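Local coordinates for Lin1840 protein (Listeria innocua serovar 6a, PDB 4ZOB) that probably hydrolyses terminal, non-reducing beta-D-glucosyl residues with release of beta-D-glucose, as a member of glycoside hydrolase family 3, at residues A[58-63]-A[86-91]; A[132-137]-A[186-191]; A[147-152]-A[407-412]; A[232-237]-A[265-270]. The protein carries 1 engineered substitution. All coordinates share one frame; numbering follows the deposited sequence.

Contact 1 of 4, residues A[58-63]-A[86-91]; sequences GSVLGS and LVFMAD. With LGC (D-glucono-1,5-lactone), chain C.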
loop_
_atom_site.group_PDB
_atom_site.type_symbol
_atom_site.label_atom_id
_atom_site.label_comp_id
_atom_site.label_asym_id
_atom_site.label_seq_id
_atom_site.Cartn_x
_atom_site.Cartn_y
_atom_site.Cartn_z
ATOM N N GLY A 58 16.434 35.409 -7.311
ATOM C CA GLY A 58 15.444 35.755 -6.285
ATOM C C GLY A 58 15.862 35.453 -4.857
ATOM O O GLY A 58 15.438 36.123 -3.903
ATOM N N SER A 59 16.682 34.436 -4.694
ATOM C CA SER A 59 16.878 33.907 -3.392
ATOM C C SER A 59 18.035 32.959 -3.324
ATOM O O SER A 59 18.521 32.482 -4.344
ATOM C CB SER A 59 15.640 33.136 -3.002
ATOM O OG SER A 59 15.817 32.539 -1.736
ATOM N N VAL A 60 18.431 32.656 -2.094
ATOM C CA VAL A 60 19.474 31.690 -1.812
ATOM C C VAL A 60 18.960 30.636 -0.862
ATOM O O VAL A 60 18.139 30.895 0.010
ATOM C CB VAL A 60 20.685 32.333 -1.108
ATOM C CG1 VAL A 60 21.808 31.316 -0.876
ATOM C CG2 VAL A 60 21.208 33.514 -1.911
ATOM N N LEU A 61 19.553 29.467 -0.998
ATOM C CA LEU A 61 19.218 28.297 -0.248
ATOM C C LEU A 61 20.494 27.702 0.377
ATOM O O LEU A 61 21.456 27.367 -0.321
ATOM C CB LEU A 61 18.513 27.342 -1.222
ATOM C CG LEU A 61 18.958 25.903 -1.431
ATOM C CD1 LEU A 61 17.938 24.909 -0.899
ATOM C CD2 LEU A 61 19.148 25.720 -2.914
ATOM N N GLY A 62 20.507 27.629 1.703
ATOM C CA GLY A 62 21.531 26.872 2.413
ATOM C C GLY A 62 22.885 27.532 2.492
ATOM O O GLY A 62 23.901 26.879 2.248
ATOM N N SER A 63 22.878 28.826 2.828
ATOM C CA SER A 63 24.089 29.564 3.196
ATOM C C SER A 63 24.674 28.930 4.447
ATOM O O SER A 63 23.932 28.348 5.265
ATOM C CB SER A 63 23.792 31.062 3.420
ATOM O OG SER A 63 24.462 31.611 4.552
ATOM N N LEU A 86 18.214 39.709 -1.771
ATOM C CA LEU A 86 18.030 38.271 -1.705
ATOM C C LEU A 86 17.331 37.847 -0.435
ATOM O O LEU A 86 17.709 38.291 0.656
ATOM C CB LEU A 86 19.399 37.599 -1.662
ATOM C CG LEU A 86 20.206 37.560 -2.940
ATOM C CD1 LEU A 86 21.603 37.046 -2.628
ATOM C CD2 LEU A 86 19.508 36.666 -3.952
ATOM N N VAL A 87 16.344 36.957 -0.570
ATOM C CA VAL A 87 15.790 36.210 0.574
ATOM C C VAL A 87 16.576 34.908 0.722
ATOM O O VAL A 87 16.898 34.262 -0.261
ATOM C CB VAL A 87 14.250 35.982 0.443
ATOM C CG1 VAL A 87 13.864 35.080 -0.746
ATOM C CG2 VAL A 87 13.662 35.491 1.767
ATOM N N PHE A 88 16.914 34.544 1.951
ATOM C CA PHE A 88 17.884 33.475 2.257
ATOM C C PHE A 88 17.100 32.421 3.007
ATOM O O PHE A 88 16.497 32.739 4.040
ATOM C CB PHE A 88 19.037 33.983 3.182
ATOM C CG PHE A 88 20.178 34.686 2.461
ATOM C CD1 PHE A 88 20.028 35.975 1.989
ATOM C CD2 PHE A 88 21.407 34.059 2.289
ATOM C CE1 PHE A 88 21.071 36.614 1.331
ATOM C CE2 PHE A 88 22.434 34.681 1.624
ATOM C CZ PHE A 88 22.273 35.961 1.146
ATOM N N MET A 89 17.109 31.185 2.489
ATOM C CA MET A 89 16.353 30.049 3.065
ATOM C C MET A 89 17.262 28.889 3.452
ATOM O O MET A 89 18.430 28.818 3.057
ATOM C CB MET A 89 15.298 29.548 2.095
ATOM C CG MET A 89 14.631 30.649 1.293
ATOM S SD MET A 89 12.918 30.294 0.934
ATOM C CE MET A 89 12.601 31.454 -0.371
ATOM N N ALA A 90 16.707 27.987 4.241
ATOM C CA ALA A 90 17.472 26.919 4.857
ATOM C C ALA A 90 16.556 25.874 5.452
ATOM O O ALA A 90 15.374 26.142 5.737
ATOM C CB ALA A 90 18.338 27.453 5.965
ATOM N N ASP A 91 17.166 24.711 5.677
ATOM C CA ASP A 91 16.545 23.559 6.305
ATOM C C ASP A 91 16.828 23.582 7.784
ATOM O O ASP A 91 17.745 22.918 8.246
ATOM C CB ASP A 91 17.118 22.268 5.707
ATOM C CG ASP A 91 16.675 22.044 4.293
ATOM O OD1 ASP A 91 15.458 21.899 4.041
ATOM O OD2 ASP A 91 17.552 22.003 3.423
HETATM C C1 LGC C . 14.994 18.231 -0.794
HETATM C C2 LGC C . 13.919 17.903 0.202
HETATM O O5 LGC C . 15.787 19.433 -0.646
HETATM O O1 LGC C . 15.246 17.481 -1.746
HETATM O O2 LGC C . 12.837 17.354 -0.517
HETATM C C3 LGC C . 13.328 19.106 0.922
HETATM O O3 LGC C . 12.509 18.655 2.044
HETATM C C4 LGC C . 14.470 20.099 1.257
HETATM O O4 LGC C . 13.969 21.262 1.913
HETATM C C5 LGC C . 15.143 20.532 -0.029
HETATM C C6 LGC C . 16.215 21.614 0.191
HETATM O O6 LGC C . 16.986 21.349 1.357
#
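Val60 lies beside Phe88 on neighbouring parallel strands, and following its side chain outward shows how the two fit. CB sits above the rim of the ring, 3.9 Å from Phe88 CD2. CG1 stands anti to the backbone N (chi1 -177°), which turns CG2 over the ring face; there CG2 makes a CH-pi contact, 19° off the ring normal. CG2 also reaches Leu86 CD1 at 3.6 Å. A beta-branched valine suits this place because its branch puts a methyl over one face of the ring close to the backbone. Ser63 CB closes part of the ring's edge, near its plane.

The backbones are laced by Val60 N to Val87 O, Met89 N to Val60 O and Gly62 N to Met89 O, all 2.7 to 2.9 Å long. Val87 O is gripped twice, since Ser59 OG donates a short hydrogen bond (2.5 Å) to it from above the carbonyl plane; serine is small enough to put a hydroxyl here beside Val87 CG1. Met89 lies on the same face of the sheet as Ser59 and Val87, its CE packed near the same OG. Past the strand end, Asp91 OD1 accepts a hydrogen bond from the lactone O4 (2.7 Å), and Leu61 CD1 borders the lactone C6. With helix 66-78 packed against Phe88 and Leu86, this is the beta-alpha-beta crossover of a TIM barrel, whose C-terminal strand ends carry the sugar-binding site.

Contact 2 of 4, residues A[132-137]-A[186-191]; sequences HVTFSP and MAACVK. With LGC (D-glucono-1,5-lactone), chain C.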
loop_
_atom_site.group_PDB
_atom_site.type_symbol
_atom_site.label_atom_id
_atom_site.label_comp_id
_atom_site.label_asym_id
_atom_site.label_seq_id
_atom_site.Cartn_x
_atom_site.Cartn_y
_atom_site.Cartn_z
ATOM N N HIS A 132 16.481 33.743 6.713
ATOM C CA HIS A 132 15.170 34.352 6.737
ATOM C C HIS A 132 14.013 33.367 6.770
ATOM O O HIS A 132 12.958 33.668 7.353
ATOM C CB HIS A 132 14.980 35.216 5.503
ATOM C CG HIS A 132 16.053 36.229 5.324
ATOM N ND1 HIS A 132 16.391 36.743 4.093
ATOM C CD2 HIS A 132 16.869 36.819 6.224
ATOM C CE1 HIS A 132 17.376 37.604 4.238
ATOM N NE2 HIS A 132 17.689 37.662 5.521
ATOM N N VAL A 133 14.191 32.220 6.107
ATOM C CA VAL A 133 13.109 31.224 5.917
ATOM C C VAL A 133 13.622 29.834 6.223
ATOM O O VAL A 133 14.676 29.443 5.745
ATOM C CB VAL A 133 12.603 31.195 4.467
ATOM C CG1 VAL A 133 11.337 30.377 4.360
ATOM C CG2 VAL A 133 12.337 32.589 3.969
ATOM N N THR A 134 12.872 29.096 7.033
ATOM C CA THR A 134 13.095 27.647 7.217
ATOM C C THR A 134 12.121 26.797 6.399
ATOM O O THR A 134 10.952 27.106 6.263
ATOM C CB THR A 134 13.008 27.169 8.687
ATOM O OG1 THR A 134 13.220 25.747 8.732
ATOM C CG2 THR A 134 11.650 27.479 9.300
ATOM N N PHE A 135 12.642 25.700 5.895
ATOM C CA PHE A 135 11.869 24.672 5.208
ATOM C C PHE A 135 11.309 23.579 6.188
ATOM O O PHE A 135 11.716 22.401 6.153
ATOM C CB PHE A 135 12.779 24.030 4.147
ATOM C CG PHE A 135 13.177 24.944 3.013
ATOM C CD1 PHE A 135 12.251 25.786 2.399
ATOM C CD2 PHE A 135 14.479 24.889 2.479
ATOM C CE1 PHE A 135 12.621 26.580 1.312
ATOM C CE2 PHE A 135 14.845 25.677 1.386
ATOM C CZ PHE A 135 13.921 26.528 0.816
ATOM N N SER A 136 10.361 24.011 7.019
ATOM C CA SER A 136 9.741 23.250 8.131
ATOM C C SER A 136 8.506 24.054 8.602
ATOM O O SER A 136 8.539 25.280 8.571
ATOM C CB SER A 136 10.770 23.107 9.262
ATOM O OG SER A 136 10.238 22.884 10.528
ATOM N N PRO A 137 7.414 23.393 9.052
ATOM C CA PRO A 137 7.192 21.980 9.386
ATOM C C PRO A 137 6.964 21.080 8.187
ATOM O O PRO A 137 6.407 21.503 7.176
ATOM C CB PRO A 137 5.896 22.013 10.226
ATOM C CG PRO A 137 5.131 23.172 9.688
ATOM C CD PRO A 137 6.181 24.192 9.261
ATOM N N MET A 186 11.234 33.970 12.301
ATOM C CA MET A 186 11.499 33.770 10.874
ATOM C C MET A 186 10.297 33.170 10.153
ATOM O O MET A 186 9.428 32.534 10.767
ATOM C CB MET A 186 12.695 32.832 10.694
ATOM C CG MET A 186 12.379 31.351 10.953
ATOM S SD MET A 186 13.826 30.303 11.161
ATOM C CE MET A 186 14.687 30.605 9.618
ATOM N N ALA A 187 10.295 33.331 8.836
ATOM C CA ALA A 187 9.279 32.747 7.987
ATOM C C ALA A 187 9.417 31.244 7.939
ATOM O O ALA A 187 10.527 30.703 7.908
ATOM C CB ALA A 187 9.366 33.292 6.578
ATOM N N ALA A 188 8.263 30.589 7.899
ATOM C CA ALA A 188 8.179 29.157 7.831
ATOM C C ALA A 188 7.538 28.726 6.510
ATOM O O ALA A 188 6.738 29.463 5.907
ATOM C CB ALA A 188 7.374 28.641 9.021
ATOM N N CYS A 189 7.908 27.529 6.074
ATOM C CA CYS A 189 7.466 26.978 4.794
ATOM C C CYS A 189 6.933 25.569 4.989
ATOM O O CYS A 189 7.697 24.646 5.274
ATOM C CB CYS A 189 8.607 26.922 3.795
ATOM S SG CYS A 189 8.108 26.103 2.247
ATOM N N VAL A 190 5.629 25.403 4.855
ATOM C CA VAL A 190 5.006 24.075 5.007
ATOM C C VAL A 190 5.399 23.138 3.870
ATOM O O VAL A 190 5.403 23.557 2.704
ATOM C CB VAL A 190 3.488 24.238 5.007
ATOM C CG1 VAL A 190 2.766 22.972 4.528
ATOM C CG2 VAL A 190 3.049 24.678 6.381
ATOM N N LYS A 191 5.711 21.879 4.184
ATOM C CA LYS A 191 5.973 20.884 3.118
ATOM C C LYS A 191 5.458 19.520 3.490
ATOM O O LYS A 191 5.174 19.315 4.650
ATOM C CB LYS A 191 7.469 20.809 2.816
ATOM C CG LYS A 191 8.351 20.451 4.008
ATOM C CD LYS A 191 9.833 20.684 3.709
ATOM C CE LYS A 191 10.727 19.876 4.629
ATOM N NZ LYS A 191 12.135 20.201 4.326
HETATM C C1 LGC C . 14.994 18.231 -0.794
HETATM C C2 LGC C . 13.919 17.903 0.202
HETATM O O5 LGC C . 15.787 19.433 -0.646
HETATM O O1 LGC C . 15.246 17.481 -1.746
HETATM O O2 LGC C . 12.837 17.354 -0.517
HETATM C C3 LGC C . 13.328 19.106 0.922
HETATM O O3 LGC C . 12.509 18.655 2.044
HETATM C C4 LGC C . 14.470 20.099 1.257
HETATM O O4 LGC C . 13.969 21.262 1.913
HETATM C C5 LGC C . 15.143 20.532 -0.029
HETATM C C6 LGC C . 16.215 21.614 0.191
HETATM O O6 LGC C . 16.986 21.349 1.357
#
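Val133 and Ala187 pair across two parallel strands, Val133 CG2 lying 4.0 Å from Ala187 CB, and next along the same apolar cluster Cys189 CB meets Phe135 CD1 at 4.1 Å. The Cys189 sulfur approaches the ring at its edge, a sulfur-aromatic contact; a small thiol fits between the ring edge and the neighbouring strand 233-236. On the other face, Met186 bends at chi3 (-57°), bringing CE to 3.5 Å from Thr134 N; the Met186 and Thr134 side chains cross at about a right angle, the sulfur lying against the threonine methyl and CB.

These are adjacent strands of the TIM barrel: Val133 and Cys189 look inward, and Thr134, Ser136 and Pro137 look toward helix 158-173. Thr134 N to Ala187 O (3.0 Å) and Ala187 N to His132 O carry the regular pairing. Beyond Phe135 the register shifts: a cis peptide precedes Pro137, a weak bond runs from Cys189 N to Ser136 O, and Lys191 N then bonds to Pro137 O.

At the polar rim the long, extended Lys191 chain passes Pro137 O to the sugar site. The Phe135 carbonyl (2.9 Å from NZ to O) and the lactone O3 (2.8 Å) share its ammonium, with O4 bound weakly.

Contact 3 of 4, residues A[147-152]-A[407-412]; sequences WGRVME and GGWNVY. With LGC (D-glucono-1,5-lactone), chain C.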
loop_
_atom_site.group_PDB
_atom_site.type_symbol
_atom_site.label_atom_id
_atom_site.label_comp_id
_atom_site.label_asym_id
_atom_site.label_seq_id
_atom_site.Cartn_x
_atom_site.Cartn_y
_atom_site.Cartn_z
ATOM N N TRP A 147 9.670 4.203 4.731
ATOM C CA TRP A 147 10.064 5.464 4.146
ATOM C C TRP A 147 11.032 6.212 5.085
ATOM O O TRP A 147 10.765 6.383 6.294
ATOM C CB TRP A 147 8.811 6.273 3.869
ATOM C CG TRP A 147 8.964 7.476 3.006
ATOM C CD1 TRP A 147 9.583 7.570 1.769
ATOM C CD2 TRP A 147 8.422 8.747 3.273
ATOM N NE1 TRP A 147 9.463 8.845 1.285
ATOM C CE2 TRP A 147 8.743 9.579 2.196
ATOM C CE3 TRP A 147 7.695 9.273 4.332
ATOM C CZ2 TRP A 147 8.381 10.920 2.173
ATOM C CZ3 TRP A 147 7.335 10.599 4.302
ATOM C CH2 TRP A 147 7.669 11.405 3.239
ATOM N N GLY A 148 12.163 6.660 4.542
ATOM C CA GLY A 148 13.202 7.247 5.410
ATOM C C GLY A 148 12.746 8.526 6.085
ATOM O O GLY A 148 13.191 8.870 7.179
ATOM N N ARG A 149 11.802 9.195 5.439
ATOM C CA ARG A 149 11.361 10.528 5.843
ATOM C C ARG A 149 10.287 10.564 6.927
ATOM O O ARG A 149 9.792 11.646 7.248
ATOM C CB ARG A 149 10.869 11.273 4.617
ATOM C CG ARG A 149 11.792 11.075 3.421
ATOM C CD ARG A 149 11.684 12.182 2.411
ATOM N NE ARG A 149 11.977 13.482 3.023
ATOM C CZ ARG A 149 12.319 14.601 2.382
ATOM N NH1 ARG A 149 12.452 14.627 1.068
ATOM N NH2 ARG A 149 12.508 15.724 3.086
ATOM N N VAL A 150 9.924 9.401 7.480
ATOM C CA VAL A 150 8.990 9.364 8.610
ATOM C C VAL A 150 9.568 10.136 9.790
ATOM O O VAL A 150 8.819 10.692 10.601
ATOM C CB VAL A 150 8.547 7.942 9.028
ATOM C CG1 VAL A 150 7.701 7.318 7.946
ATOM C CG2 VAL A 150 9.694 7.008 9.385
ATOM N N MET A 151 10.902 10.236 9.810
ATOM C CA MET A 151 11.642 11.039 10.797
ATOM C C MET A 151 11.224 12.504 10.868
ATOM O O MET A 151 11.251 13.096 11.960
ATOM C CB MET A 151 13.182 10.900 10.640
ATOM C CG MET A 151 13.812 11.461 9.378
ATOM S SD MET A 151 15.249 12.557 9.603
ATOM C CE MET A 151 14.435 13.815 10.599
ATOM N N GLU A 152 10.797 13.055 9.743
ATOM C CA GLU A 152 10.477 14.489 9.629
ATOM C C GLU A 152 9.030 14.810 9.933
ATOM O O GLU A 152 8.714 15.994 10.091
ATOM C CB GLU A 152 10.784 15.034 8.236
ATOM C CG GLU A 152 12.134 14.661 7.689
ATOM C CD GLU A 152 12.250 14.787 6.179
ATOM O OE1 GLU A 152 11.935 15.875 5.578
ATOM O OE2 GLU A 152 12.725 13.779 5.590
ATOM N N GLY A 407 20.463 12.806 14.889
ATOM C CA GLY A 407 19.438 12.453 13.932
ATOM C C GLY A 407 19.681 12.973 12.527
ATOM O O GLY A 407 20.630 13.719 12.297
ATOM N N GLY A 408 18.810 12.568 11.598
ATOM C CA GLY A 408 18.872 13.045 10.208
ATOM C C GLY A 408 18.296 14.439 9.994
ATOM O O GLY A 408 17.720 15.039 10.886
ATOM N N TRP A 409 18.460 14.971 8.800
ATOM C CA TRP A 409 18.115 16.386 8.533
ATOM C C TRP A 409 18.679 17.327 9.613
ATOM O O TRP A 409 18.007 18.254 10.102
ATOM C CB TRP A 409 16.599 16.563 8.357
ATOM C CG TRP A 409 16.141 16.208 6.974
ATOM C CD1 TRP A 409 15.386 15.125 6.604
ATOM C CD2 TRP A 409 16.442 16.921 5.782
ATOM N NE1 TRP A 409 15.209 15.120 5.238
ATOM C CE2 TRP A 409 15.844 16.220 4.711
ATOM C CE3 TRP A 409 17.180 18.072 5.508
ATOM C CZ2 TRP A 409 15.933 16.662 3.396
ATOM C CZ3 TRP A 409 17.267 18.513 4.200
ATOM C CH2 TRP A 409 16.655 17.811 3.157
ATOM N N ASN A 410 19.911 17.040 10.009
ATOM C CA ASN A 410 20.659 17.943 10.872
ATOM C C ASN A 410 21.704 18.618 10.035
ATOM O O ASN A 410 22.810 18.144 9.962
ATOM C CB ASN A 410 21.356 17.207 11.992
ATOM C CG ASN A 410 22.293 18.120 12.752
ATOM O OD1 ASN A 410 22.029 19.324 12.857
ATOM N ND2 ASN A 410 23.409 17.582 13.236
ATOM N N VAL A 411 21.358 19.715 9.386
ATOM C CA VAL A 411 22.253 20.313 8.399
ATOM C C VAL A 411 23.302 21.195 9.065
ATOM O O VAL A 411 24.342 21.438 8.481
ATOM C CB VAL A 411 21.461 21.162 7.361
ATOM C CG1 VAL A 411 22.366 21.832 6.333
ATOM C CG2 VAL A 411 20.465 20.294 6.618
ATOM N N TYR A 412 23.020 21.712 10.259
ATOM C CA TYR A 412 23.908 22.712 10.892
ATOM C C TYR A 412 24.477 22.281 12.235
ATOM O O TYR A 412 25.464 22.847 12.685
ATOM C CB TYR A 412 23.186 24.063 11.025
ATOM C CG TYR A 412 22.861 24.665 9.672
ATOM C CD1 TYR A 412 23.811 25.386 8.975
ATOM C CD2 TYR A 412 21.624 24.442 9.061
ATOM C CE1 TYR A 412 23.536 25.897 7.732
ATOM C CE2 TYR A 412 21.357 24.952 7.812
ATOM C CZ TYR A 412 22.311 25.693 7.159
ATOM O OH TYR A 412 22.057 26.225 5.909
HETATM C C1 LGC C . 14.994 18.231 -0.794
HETATM C C2 LGC C . 13.919 17.903 0.202
HETATM O O5 LGC C . 15.787 19.433 -0.646
HETATM O O1 LGC C . 15.246 17.481 -1.746
HETATM O O2 LGC C . 12.837 17.354 -0.517
HETATM C C3 LGC C . 13.328 19.106 0.922
HETATM O O3 LGC C . 12.509 18.655 2.044
HETATM C C4 LGC C . 14.470 20.099 1.257
HETATM O O4 LGC C . 13.969 21.262 1.913
HETATM C C5 LGC C . 15.143 20.532 -0.029
HETATM C C6 LGC C . 16.215 21.614 0.191
HETATM O O6 LGC C . 16.986 21.349 1.357
#
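Arg149 and Trp409 meet because each torsion turns a flat group to the same spot: the arginine chain bends at chi3 (58°), and the indole leaves its backbone with CG anti to the carbonyl carbon (chi1 -82°). Guanidinium and ring planes end up 23° apart, with Arg149 NH2 3.5 Å from Trp409 NE1. Glu152 reaches both groups from their edges. Arg149 grips its carboxylate side-on, NE to OE2 and NH2 to OE1 (2.6 Å), a two-pronged salt bridge in which OE1 uses its syn lone pair. Trp409 NE1 also reaches OE2 at 2.8 Å, a weak bond because the N-H points well aside. Met151 makes a Met-aromatic contact at the indole edge, SD 4.0 Å from Trp409 CD1; Gly408, lacking a side chain, lets that sulfur lie against its CA.

Beyond the carboxylate, Arg149 NH1 donates to the lactone O2 (3.2 Å) and NH2 to O3 (3.1 Å), while Trp409 CH2 lies 3.7 Å from the lactone C4. Arg149 belongs to the barrel domain and Trp409 to the family's C-terminal domain. Chemically, Glu152 is a second-shell residue: it fixes the guanidinium's rotation and probably offsets its charge, so that NH1, also bonded to Tyr196 OH, and NH2 face two neighbouring lactone hydroxyls, NH2 dividing its bonds between O3 and Glu152.

Contact 4 of 4, residues A[232-237]-A[265-270]; sequences KLVMTA and GVLISD. With LGC (D-glucono-1,5-lactone), chain C.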
loop_
_atom_site.group_PDB
_atom_site.type_symbol
_atom_site.label_atom_id
_atom_site.label_comp_id
_atom_site.label_asym_id
_atom_site.label_seq_id
_atom_site.Cartn_x
_atom_site.Cartn_y
_atom_site.Cartn_z
ATOM N N LYS A 232 4.140 31.395 6.122
ATOM C CA LYS A 232 4.408 32.305 5.037
ATOM C C LYS A 232 4.575 31.608 3.715
ATOM O O LYS A 232 4.092 32.112 2.703
ATOM C CB LYS A 232 5.615 33.183 5.348
ATOM C CG LYS A 232 5.292 34.304 6.327
ATOM C CD LYS A 232 4.494 35.411 5.651
ATOM C CE LYS A 232 3.875 36.342 6.672
ATOM N NZ LYS A 232 3.042 37.383 6.007
ATOM N N LEU A 233 5.252 30.469 3.690
ATOM C CA LEU A 233 5.471 29.780 2.390
ATOM C C LEU A 233 4.931 28.342 2.342
ATOM O O LEU A 233 4.678 27.721 3.371
ATOM C CB LEU A 233 6.954 29.723 2.008
ATOM C CG LEU A 233 7.785 30.971 1.729
ATOM C CD1 LEU A 233 8.202 31.653 3.029
ATOM C CD2 LEU A 233 9.009 30.572 0.930
ATOM N N VAL A 234 4.779 27.832 1.127
ATOM C CA VAL A 234 4.565 26.415 0.889
ATOM C C VAL A 234 5.551 25.893 -0.142
ATOM O O VAL A 234 5.914 26.587 -1.081
ATOM C CB VAL A 234 3.130 26.141 0.430
ATOM C CG1 VAL A 234 2.938 24.680 0.088
ATOM C CG2 VAL A 234 2.151 26.507 1.535
ATOM N N MET A 235 5.977 24.646 0.057
ATOM C CA MET A 235 6.818 23.937 -0.902
ATOM C C MET A 235 6.039 22.792 -1.542
ATOM O O MET A 235 5.286 22.076 -0.857
ATOM C CB MET A 235 8.053 23.399 -0.207
ATOM C CG MET A 235 9.034 22.701 -1.141
ATOM S SD MET A 235 10.277 21.749 -0.240
ATOM C CE MET A 235 11.273 23.097 0.383
ATOM N N THR A 236 6.235 22.620 -2.851
ATOM C CA THR A 236 5.672 21.488 -3.583
ATOM C C THR A 236 6.297 20.125 -3.194
ATOM O O THR A 236 7.368 20.045 -2.545
ATOM C CB THR A 236 5.832 21.651 -5.111
ATOM O OG1 THR A 236 7.186 21.352 -5.530
ATOM C CG2 THR A 236 5.391 23.074 -5.584
ATOM N N ALA A 237 5.615 19.055 -3.632
ATOM C CA ALA A 237 6.033 17.690 -3.380
ATOM C C ALA A 237 6.659 17.004 -4.598
ATOM O O ALA A 237 6.260 17.240 -5.746
ATOM C CB ALA A 237 4.827 16.870 -2.877
ATOM N N GLY A 265 0.870 33.241 -0.591
ATOM C CA GLY A 265 2.316 33.378 -0.339
ATOM C C GLY A 265 3.161 32.762 -1.446
ATOM O O GLY A 265 2.654 32.385 -2.497
ATOM N N VAL A 266 4.467 32.671 -1.230
ATOM C CA VAL A 266 5.326 32.060 -2.239
ATOM C C VAL A 266 5.104 30.543 -2.215
ATOM O O VAL A 266 5.001 29.930 -1.140
ATOM C CB VAL A 266 6.815 32.376 -2.017
ATOM C CG1 VAL A 266 7.671 31.669 -3.053
ATOM C CG2 VAL A 266 7.040 33.883 -2.085
ATOM N N LEU A 267 4.993 29.965 -3.409
ATOM C CA LEU A 267 4.948 28.531 -3.565
ATOM C C LEU A 267 6.269 28.150 -4.187
ATOM O O LEU A 267 6.502 28.455 -5.368
ATOM C CB LEU A 267 3.771 28.070 -4.470
ATOM C CG LEU A 267 3.810 26.557 -4.812
ATOM C CD1 LEU A 267 3.854 25.737 -3.522
ATOM C CD2 LEU A 267 2.662 26.084 -5.687
ATOM N N ILE A 268 7.111 27.483 -3.398
ATOM C CA ILE A 268 8.437 27.092 -3.846
ATOM C C ILE A 268 8.414 25.646 -4.337
ATOM O O ILE A 268 7.746 24.810 -3.763
ATOM C CB ILE A 268 9.518 27.310 -2.747
ATOM C CG1 ILE A 268 10.919 27.151 -3.334
ATOM C CG2 ILE A 268 9.352 26.374 -1.557
ATOM C CD1 ILE A 268 12.049 27.455 -2.357
ATOM N N SER A 269 9.147 25.334 -5.378
ATOM C CA SER A 269 9.356 23.961 -5.759
ATOM C C SER A 269 10.312 23.240 -4.825
ATOM O O SER A 269 11.121 23.843 -4.163
ATOM C CB SER A 269 9.871 23.900 -7.179
ATOM O OG SER A 269 11.246 24.102 -7.230
ATOM N N ASP A 270 10.205 21.932 -4.764
ATOM C CA ASP A 270 11.197 21.136 -4.096
ATOM C C ASP A 270 12.347 21.028 -5.078
ATOM O O ASP A 270 12.242 21.460 -6.219
ATOM C CB ASP A 270 10.654 19.777 -3.647
ATOM C CG ASP A 270 11.443 19.180 -2.479
ATOM O OD1 ASP A 270 12.590 19.555 -2.270
ATOM O OD2 ASP A 270 10.949 18.330 -1.769
HETATM C C1 LGC C . 14.994 18.231 -0.794
HETATM C C2 LGC C . 13.919 17.903 0.202
HETATM O O5 LGC C . 15.787 19.433 -0.646
HETATM O O1 LGC C . 15.246 17.481 -1.746
HETATM O O2 LGC C . 12.837 17.354 -0.517
HETATM C C3 LGC C . 13.328 19.106 0.922
HETATM O O3 LGC C . 12.509 18.655 2.044
HETATM C C4 LGC C . 14.470 20.099 1.257
HETATM O O4 LGC C . 13.969 21.262 1.913
HETATM C C5 LGC C . 15.143 20.532 -0.029
HETATM C C6 LGC C . 16.215 21.614 0.191
HETATM O O6 LGC C . 16.986 21.349 1.357
#
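Two neighbouring parallel strands of the TIM barrel meet through Val234, whose N bonds to Val266 O (3.1 Å) and whose O receives Ile268 N (2.8 Å). Thr236 N then bonds to Ile268 O. Inside the barrel Met235 and Ile268 lie side by side, CB to CG2 at 3.5 Å, the branched isoleucine filling the wall beside the slender methionine. Outside, Leu267 CD1 packs on Val234 CG1 (3.9 Å) and on the Thr236 methyl, the Leu267 and Thr236 side chains crossing at about a right angle. Both Val234 and Leu267 are covered by helix 250-260, the return helix of the beta-alpha-beta unit that joins these strands.

Toward the mouth of the barrel, Thr236 OG1 sits between its backbone N and carbonyl carbon (chi1 77°), from where it accepts Asp270 N at 3.2 Å; the same hydroxyl is hydrogen-bonded to Thr247 OG1. A threonine here offers a methyl to the packing and a hydroxyl to the turning chain. Met235 runs out extended from the backbone and bends at chi3, which lays SD 3.6 Å from Asp270 CG and turns CE toward the lactone O4. Asp270 OD2, set beside His192, takes a very short hydrogen bond from the lactone O2 (2.5 Å).

Contacts 1, 2 and 4 are steps round a single parallel barrel sheet, strands 87-90 and 133-134 being neighbours between contacts 1 and 2, and strands 187-193 and 233-236 between contacts 2 and 4. Their centres lie about 11 Å apart for contacts 1 and 2 and about 9 Å for contacts 2 and 4, and they follow one another along the chain. Contact 3 stands apart, about 15 to 20 Å from the others centre to centre; its segments alternate with those of contact 2, and contact 4 is nested inside the loop it closes. It brings a C-terminal-domain loop to the barrel mouth, and all four contacts converge on one lactone, in a pocket built from two domains.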